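Local structure of cellulase (Clostridium cellulovorans, 6UI3) at residues 51-56 / 96-101; 113-118 / 166-171. The protein probably hydrolyses beta-1,4-glucosidic bonds within cellulose and related plant polysaccharides, this chain being the family 5 glycosyl hydrolase domain of a longer, dockerin-bearing protein. All blocks are in the same frame, centred on the assembly; numbering follows the deposited sequence.

Contact 1: 51-56 / 96-101; sequences MFDTLK and LANDMY. With EDO (1,2-ethanediol), chain B.
Asn-98 and Asp-53 meet through a single, nearly straight hydrogen bond: ND2 of Asn-98 donates to OD1 of Asp-53 at 2.9 Å, with an N-H...O angle of 164°. The acceptor lies in the amide plane of Asn-98 and is approached almost along its C-O axis, while the carboxylate and amide planes stand 74° apart, so the two groups join crosswise instead of lying flat on each other. Lys-56, in the conformer described, reaches the backbone of the same residue, its NZ donating to Asn-98 O at 2.8 Å from a position tilted out of the carbonyl plane. With CG anti to the backbone N (chi1 -179°) and bends at chi2 and chi4, its chain runs across to the turn, the ammonium end turning onto the carbonyl. Alongside it Met-100 slides past in the reverse direction, CG lying 3.8 Å from CD of Lys-56. A bend at chi3 turns the methyl of Met-100 along the helix, with CE 4.3 Å from CB of Leu-55. An ethanediol, probably from the crystallisation liquor, sits beside the lysine tip; its O1 is 2.9 Å from Asn-98 OD1, and its O2 makes a weak hydrogen bond to Ala-97 O.

A second shell fixes the polar pair. Asp-53 OD1 also forms a salt bridge with Lys-49, one helical turn earlier, and Asn-98 ND2 also bonds to Tyr-94 O. Asp-99, with positive phi, is the C-prime residue of the Schellman motif that ends helix 82-96. The contact thus ties helix 49-58 to the turn leading into strand 101-105, while Phe-52 and Met-100 both pack inward on Val-63 of the intervening barrel strand 62-65.

Contact 2: 113-118 / 166-171; sequences GQFDEA and FNVLNE
Phe-115 and Leu-169 pack obliquely, CD1 of the leucine lying 3.7 Å from CE2 of the ring, where the loop between strand 101-105 and helix 120-137 of the (beta/alpha)8 barrel meets helix 163-182. The ring runs close along the helix backbone: CD2 of Phe-115 is 3.7 Å from CA of Leu-169, whose N lies at the ring edge, in its plane. Val-168 divides its branches: CG1, anti to the backbone N (chi1 170°), faces the peptide between Phe-115 and Asp-116, whereas CG2 reaches 3.6 Å from Asp-116 C and equally near OE2 of Glu-117. The Phe-115 ring also meets Tyr-172 edge-to-face.

The Glu-117 carboxylate and Asn-167 amide are nearly coplanar, 16° apart, and in the conformer described one water joins them, donating to Glu-117 OE2 at 2.6 Å and accepting from Asn-167 ND2 at 2.9 Å. ND2 also reaches Glu-171 OE2 by a bent bond (132°), the oxygen tilted out of the amide plane. The two glutamates come within 4.4 Å, OE2 to OE2, but both form salt bridges with Lys-120. Direct adhesion is therefore apolar, with water bridging the polar ends and Lys-120 probably balancing the carboxylates.

Both contacts belong to the eight-stranded parallel beta/alpha barrel of the family 5 domain, on opposite sides of the chain's centre. Their own centres are 35 Å apart and their nearest atoms about 22 Å, so they do not touch. They follow in series along the chain: contact 1 closes at the start of strand 101-105, and contact 2 opens in the loop that follows the same strand. Contact 1 thus lies at the N-terminal end of the barrel strands, contact 2 in a loop beyond their C-terminal end. That is the end at which family 5 barrels generally carry their active site, though no catalytic role is implied for these residues.

Contact 1: 51-56 / 96-101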
# COMPACT_ATOMS: atom_id res chain seq x y z
N MET A 51 1.99 0.49 -19.33
CA MET A 51 1.81 1.44 -18.23
C MET A 51 2.96 1.35 -17.23
O MET A 51 3.47 2.37 -16.76
CB MET A 51 0.47 1.19 -17.54
CG MET A 51 -0.71 1.46 -18.44
SD MET A 51 -2.27 0.96 -17.69
CE MET A 51 -3.38 1.12 -19.09
N PHE A 52 3.36 0.12 -16.89
CA PHE A 52 4.46 -0.09 -15.96
C PHE A 52 5.79 0.30 -16.59
O PHE A 52 6.65 0.87 -15.90
CB PHE A 52 4.47 -1.56 -15.52
CG PHE A 52 3.42 -1.90 -14.49
CD1 PHE A 52 2.07 -1.89 -14.81
CD2 PHE A 52 3.80 -2.25 -13.20
CE1 PHE A 52 1.11 -2.21 -13.85
CE2 PHE A 52 2.84 -2.58 -12.25
CZ PHE A 52 1.50 -2.55 -12.57
N ASP A 53 5.98 0.02 -17.88
CA ASP A 53 7.17 0.47 -18.58
C ASP A 53 7.32 1.98 -18.44
O ASP A 53 8.43 2.51 -18.25
CB ASP A 53 7.07 0.17 -20.08
CG ASP A 53 7.03 -1.31 -20.43
OD1 ASP A 53 7.30 -2.18 -19.58
OD2 ASP A 53 6.73 -1.59 -21.61
N THR A 54 6.21 2.71 -18.58
CA THR A 54 6.22 4.16 -18.49
C THR A 54 6.59 4.62 -17.09
O THR A 54 7.37 5.56 -16.91
CB THR A 54 4.85 4.70 -18.93
OG1 THR A 54 4.59 4.34 -20.30
CG2 THR A 54 4.77 6.20 -18.80
N LEU A 55 6.04 3.96 -16.07
CA LEU A 55 6.39 4.29 -14.69
C LEU A 55 7.87 4.04 -14.42
O LEU A 55 8.54 4.86 -13.78
CB LEU A 55 5.54 3.47 -13.73
CG LEU A 55 4.05 3.79 -13.71
CD1 LEU A 55 3.32 2.74 -12.94
CD2 LEU A 55 3.78 5.17 -13.11
N LYS A 56 8.39 2.90 -14.88
CA LYS A 56 9.80 2.60 -14.68
C LYS A 56 10.68 3.66 -15.33
O LYS A 56 11.65 4.14 -14.73
CB LYS A 56 10.13 1.22 -15.24
CG LYS A 56 11.59 0.79 -15.05
CD LYS A 56 11.93 0.54 -13.58
CE LYS A 56 13.39 0.18 -13.38
NZ LYS A 56 13.84 -0.86 -14.34
N LEU A 96 7.37 -6.95 -12.13
CA LEU A 96 8.58 -7.72 -11.95
C LEU A 96 9.41 -7.79 -13.23
O LEU A 96 10.64 -7.85 -13.16
CB LEU A 96 8.27 -9.13 -11.45
CG LEU A 96 7.59 -9.27 -10.09
CD1 LEU A 96 7.36 -10.73 -9.74
CD2 LEU A 96 8.39 -8.56 -9.00
N ALA A 97 8.76 -7.79 -14.41
CA ALA A 97 9.49 -7.81 -15.67
C ALA A 97 10.28 -6.53 -15.88
O ALA A 97 11.23 -6.51 -16.68
CB ALA A 97 8.54 -8.04 -16.85
N ASN A 98 9.90 -5.45 -15.19
CA ASN A 98 10.63 -4.19 -15.18
C ASN A 98 11.58 -4.08 -13.98
O ASN A 98 12.08 -2.99 -13.70
CB ASN A 98 9.63 -3.03 -15.17
CG ASN A 98 9.12 -2.69 -16.56
OD1 ASN A 98 9.89 -2.20 -17.38
ND2 ASN A 98 7.85 -2.92 -16.83
N ASP A 99 11.82 -5.19 -13.28
CA ASP A 99 12.66 -5.23 -12.08
C ASP A 99 12.20 -4.24 -11.01
O ASP A 99 13.01 -3.68 -10.27
CB ASP A 99 14.15 -5.06 -12.41
CG ASP A 99 15.05 -5.60 -11.30
OD1 ASP A 99 14.71 -6.64 -10.70
OD2 ASP A 99 16.08 -4.97 -11.04
N MET A 100 10.89 -4.08 -10.89
CA MET A 100 10.26 -3.26 -9.87
C MET A 100 9.71 -4.16 -8.78
O MET A 100 9.31 -5.29 -9.03
CB MET A 100 9.09 -2.47 -10.46
CG MET A 100 9.49 -1.53 -11.57
SD MET A 100 8.08 -0.89 -12.52
CE MET A 100 7.84 0.57 -11.57
N TYR A 101 9.65 -3.63 -7.56
CA TYR A 101 8.92 -4.28 -6.48
C TYR A 101 7.43 -4.26 -6.79
O TYR A 101 6.91 -3.32 -7.41
CB TYR A 101 9.19 -3.58 -5.14
CG TYR A 101 10.59 -3.85 -4.65
CD1 TYR A 101 11.64 -3.03 -5.00
CD2 TYR A 101 10.86 -4.98 -3.87
CE1 TYR A 101 12.92 -3.30 -4.59
CE2 TYR A 101 12.13 -5.25 -3.46
CZ TYR A 101 13.16 -4.43 -3.82
OH TYR A 101 14.42 -4.74 -3.40
C1 EDO B . 14.18 -2.57 -17.07
O1 EDO B . 12.77 -2.39 -17.27
C2 EDO B . 14.47 -3.60 -15.98
O2 EDO B . 14.06 -4.91 -16.39

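Contact 2: 113-118 / 166-171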
# COMPACT_ATOMS: atom_id res chain seq x y z
N GLY A 113 -13.74 -4.41 7.09
CA GLY A 113 -14.50 -3.58 8.00
C GLY A 113 -15.08 -4.28 9.21
O GLY A 113 -16.00 -3.76 9.85
N GLN A 114 -14.56 -5.46 9.52
CA GLN A 114 -15.10 -6.32 10.57
C GLN A 114 -14.05 -6.66 11.63
O GLN A 114 -14.11 -7.71 12.27
CB GLN A 114 -15.73 -7.57 9.97
CG GLN A 114 -16.89 -7.22 9.01
CD GLN A 114 -17.55 -8.45 8.46
OE1 GLN A 114 -16.89 -9.32 7.91
NE2 GLN A 114 -18.86 -8.53 8.62
N PHE A 115 -13.13 -5.73 11.88
CA PHE A 115 -12.08 -5.92 12.89
C PHE A 115 -12.61 -5.57 14.27
O PHE A 115 -12.32 -4.52 14.85
CB PHE A 115 -10.81 -5.15 12.51
CG PHE A 115 -9.96 -5.90 11.51
CD1 PHE A 115 -10.34 -6.00 10.18
CD2 PHE A 115 -8.82 -6.58 11.92
CE1 PHE A 115 -9.61 -6.76 9.27
CE2 PHE A 115 -8.07 -7.33 11.02
CZ PHE A 115 -8.45 -7.41 9.70
N ASP A 116 -13.40 -6.50 14.81
CA ASP A 116 -14.02 -6.40 16.12
C ASP A 116 -14.16 -7.80 16.71
O ASP A 116 -14.03 -8.80 16.01
CB ASP A 116 -15.36 -5.64 16.05
CG ASP A 116 -16.28 -6.17 14.96
OD1 ASP A 116 -16.59 -7.37 15.00
OD2 ASP A 116 -16.67 -5.40 14.04
N GLU A 117 -14.43 -7.87 18.01
CA GLU A 117 -14.52 -9.18 18.64
C GLU A 117 -15.65 -10.02 18.08
O GLU A 117 -15.53 -11.25 18.00
CB GLU A 117 -14.67 -9.05 20.16
CG GLU A 117 -13.37 -8.76 20.88
CD GLU A 117 -12.39 -9.93 20.82
OE1 GLU A 117 -12.85 -11.09 20.81
OE2 GLU A 117 -11.17 -9.68 20.80
N ALA A 118 -16.77 -9.39 17.71
CA ALA A 118 -17.90 -10.13 17.17
C ALA A 118 -17.54 -10.91 15.91
O ALA A 118 -18.14 -11.96 15.65
CB ALA A 118 -19.05 -9.16 16.88
N PHE A 166 -8.11 -2.60 18.04
CA PHE A 166 -6.67 -2.67 17.85
C PHE A 166 -6.17 -4.07 18.18
O PHE A 166 -5.29 -4.60 17.50
CB PHE A 166 -5.92 -1.66 18.73
CG PHE A 166 -6.31 -0.20 18.54
CD1 PHE A 166 -6.93 0.26 17.39
CD2 PHE A 166 -6.00 0.72 19.54
CE1 PHE A 166 -7.25 1.60 17.26
CE2 PHE A 166 -6.32 2.05 19.40
CZ PHE A 166 -6.95 2.50 18.27
N ASN A 167 -6.70 -4.67 19.25
CA ASN A 167 -6.24 -5.99 19.66
C ASN A 167 -6.67 -7.06 18.66
O ASN A 167 -5.92 -8.00 18.40
CB ASN A 167 -6.76 -6.35 21.05
CG ASN A 167 -6.45 -7.79 21.42
OD1 ASN A 167 -5.29 -8.15 21.63
ND2 ASN A 167 -7.48 -8.63 21.49
N VAL A 168 -7.88 -6.95 18.10
CA VAL A 168 -8.31 -7.89 17.07
C VAL A 168 -7.34 -7.86 15.89
O VAL A 168 -6.92 -8.90 15.38
CB VAL A 168 -9.75 -7.62 16.63
CG1 VAL A 168 -10.11 -8.44 15.40
CG2 VAL A 168 -10.71 -7.94 17.73
N LEU A 169 -6.96 -6.66 15.45
CA LEU A 169 -5.99 -6.55 14.36
C LEU A 169 -4.65 -7.16 14.74
O LEU A 169 -4.01 -7.84 13.92
CB LEU A 169 -5.82 -5.09 13.96
CG LEU A 169 -4.71 -4.80 12.94
CD1 LEU A 169 -4.91 -5.59 11.66
CD2 LEU A 169 -4.65 -3.30 12.65
N ASN A 170 -4.19 -6.94 15.97
CA ASN A 170 -2.93 -7.54 16.40
C ASN A 170 -2.99 -9.06 16.30
O ASN A 170 -2.03 -9.70 15.87
CB ASN A 170 -2.57 -7.10 17.82
CG ASN A 170 -2.19 -5.63 17.90
OD1 ASN A 170 -1.74 -5.03 16.92
ND2 ASN A 170 -2.36 -5.05 19.06
N GLU A 171 -4.13 -9.65 16.68
CA GLU A 171 -4.27 -11.11 16.58
C GLU A 171 -4.32 -11.56 15.12
O GLU A 171 -3.75 -12.59 14.77
CB GLU A 171 -5.51 -11.57 17.33
CG GLU A 171 -5.45 -11.35 18.83
CD GLU A 171 -6.62 -11.98 19.56
OE1 GLU A 171 -7.01 -13.10 19.18
OE2 GLU A 171 -7.15 -11.36 20.50
O HOH W 1 -10.07 -7.43 21.36